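Catechol O-methyltransferase (PDB 7CVW) transfers a methyl group from S-adenosyl-L-methionine to either hydroxyl of catechol-like substrates in a magnesium-dependent reaction, giving meta- and para-methylated products in equal proportion. Local coordinates at residues P123-E127 with E128-P132. Numbering follows the deposited sequence.
Sequences PQLVE and EGAGP
Gln124 O takes the backbone N-H of Glu128 at 2.8 Å, an i to i+4 bond of the final turn of helix 118-128. Beyond it the cap begins. Leu125 O accepts the N-H of Ala130, five residues ahead, at 2.9 Å and almost straight (175° at the hydrogen), while Gly129 N, 3.0 Å from Val126 O, bonds to it from well above the carbonyl plane. Gly129 makes this reversal with a positive phi of 65°, a conformation that glycine, lacking a CB, adopts at little cost; the chain turns back over the final turn and then leaves it.

Side chains follow the same wrap. Ala130 directs its methyl back at the helix, where CB lies 3.7 Å from Leu125 CD2. This is the apolar contact that usually accompanies such a cap, and a small alanine fits close against the buried leucine. Glu128 crosses Leu125 at a slant: with CG beside its own backbone N (chi1 -69°) and the chain extended beyond, the carboxylate is carried back along the helix, OE1 coming 3.6 Å from Leu125 CD2 and OE2 3.6 Å from Gln124 CB. A long acidic residue suits this place because its OE1 forms a salt bridge with Arg114 on strand 111-115, which also donates a weak hydrogen bond to Gln124 OE1. That pairing probably offsets the placing of a negative group near the carbonyl end of the helix dipole. Val126 packs against Trp151 of helix 145-154, and both it and Leu125 touch Leu155.

Overall this is a Schellman motif with its accompanying apolar contact between Leu125 and Ala130, closing a surface helix of the Rossmann-like methyltransferase fold and leading through the cis peptide before Pro132 into the parallel strand 133-138.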
loop_
_atom_site.group_PDB
_atom_site.type_symbol
_atom_site.label_atom_id
_atom_site.label_comp_id
_atom_site.label_asym_id
_atom_site.label_seq_id
_atom_site.Cartn_x
_atom_site.Cartn_y
_atom_site.Cartn_z
ATOM N N PRO A 123 2.879 -19.955 19.460
ATOM C CA PRO A 123 1.982 -20.497 20.483
ATOM C C PRO A 123 2.286 -19.970 21.889
ATOM O O PRO A 123 1.395 -19.850 22.692
ATOM C CB PRO A 123 2.135 -22.022 20.389
ATOM C CG PRO A 123 3.386 -22.264 19.586
ATOM C CD PRO A 123 3.553 -21.027 18.715
ATOM N N GLN A 124 3.519 -19.558 22.149
ATOM C CA GLN A 124 3.867 -18.893 23.427
ATOM C C GLN A 124 3.106 -17.567 23.514
ATOM O O GLN A 124 2.587 -17.245 24.586
ATOM C CB GLN A 124 5.365 -18.600 23.556
ATOM C CG GLN A 124 6.284 -19.793 23.333
ATOM C CD GLN A 124 7.740 -19.406 23.371
ATOM O OE1 GLN A 124 8.104 -18.223 23.362
ATOM N NE2 GLN A 124 8.587 -20.417 23.375
ATOM N N LEU A 125 3.077 -16.783 22.429
ATOM C CA LEU A 125 2.420 -15.457 22.435
ATOM C C LEU A 125 0.920 -15.659 22.670
ATOM O O LEU A 125 0.332 -14.839 23.399
ATOM C CB LEU A 125 2.695 -14.764 21.095
ATOM C CG LEU A 125 4.151 -14.335 20.861
ATOM C CD1 LEU A 125 4.364 -13.837 19.429
ATOM C CD2 LEU A 125 4.584 -13.263 21.831
ATOM N N VAL A 126 0.344 -16.738 22.116
ATOM C CA VAL A 126 -1.091 -17.083 22.366
ATOM C C VAL A 126 -1.261 -17.417 23.855
ATOM O O VAL A 126 -2.162 -16.808 24.490
ATOM C CB VAL A 126 -1.591 -18.198 21.434
ATOM C CG1 VAL A 126 -2.983 -18.676 21.842
ATOM C CG2 VAL A 126 -1.605 -17.703 19.998
ATOM N N GLU A 127 -0.405 -18.275 24.420
ATOM C CA GLU A 127 -0.490 -18.643 25.861
ATOM C C GLU A 127 -0.355 -17.392 26.730
ATOM O O GLU A 127 -1.078 -17.298 27.749
ATOM C CB GLU A 127 0.553 -19.697 26.228
ATOM C CG GLU A 127 0.459 -20.075 27.690
ATOM C CD GLU A 127 1.229 -21.293 28.151
ATOM O OE1 GLU A 127 1.982 -21.877 27.338
ATOM O OE2 GLU A 127 1.079 -21.640 29.356
ATOM N N GLU A 128 0.516 -16.448 26.354
ATOM C CA GLU A 128 0.803 -15.218 27.126
ATOM C C GLU A 128 -0.356 -14.222 27.029
ATOM O O GLU A 128 -0.378 -13.290 27.826
ATOM C CB GLU A 128 2.061 -14.538 26.598
ATOM C CG GLU A 128 3.324 -15.316 26.889
ATOM C CD GLU A 128 4.482 -14.945 25.970
ATOM O OE1 GLU A 128 4.459 -13.817 25.400
ATOM O OE2 GLU A 128 5.409 -15.760 25.833
ATOM N N GLY A 129 -1.238 -14.357 26.046
ATOM C CA GLY A 129 -2.213 -13.293 25.727
ATOM C C GLY A 129 -1.513 -12.046 25.221
ATOM O O GLY A 129 -1.928 -10.921 25.575
ATOM N N ALA A 130 -0.456 -12.204 24.411
ATOM C CA ALA A 130 0.380 -11.072 23.954
ATOM C C ALA A 130 -0.387 -10.226 22.939
ATOM O O ALA A 130 -0.012 -9.047 22.755
ATOM C CB ALA A 130 1.684 -11.565 23.384
ATOM N N GLY A 131 -1.406 -10.800 22.313
ATOM C CA GLY A 131 -2.220 -10.058 21.336
ATOM C C GLY A 131 -3.269 -9.191 22.027
ATOM O O GLY A 131 -3.304 -9.062 23.250
ATOM N N PRO A 132 -4.152 -8.548 21.252
ATOM C CA PRO A 132 -4.039 -8.564 19.794
ATOM C C PRO A 132 -3.025 -7.530 19.283
ATOM O O PRO A 132 -2.794 -6.508 19.929
ATOM C CB PRO A 132 -5.460 -8.212 19.367
ATOM C CG PRO A 132 -5.918 -7.266 20.441
ATOM C CD PRO A 132 -5.347 -7.824 21.721
#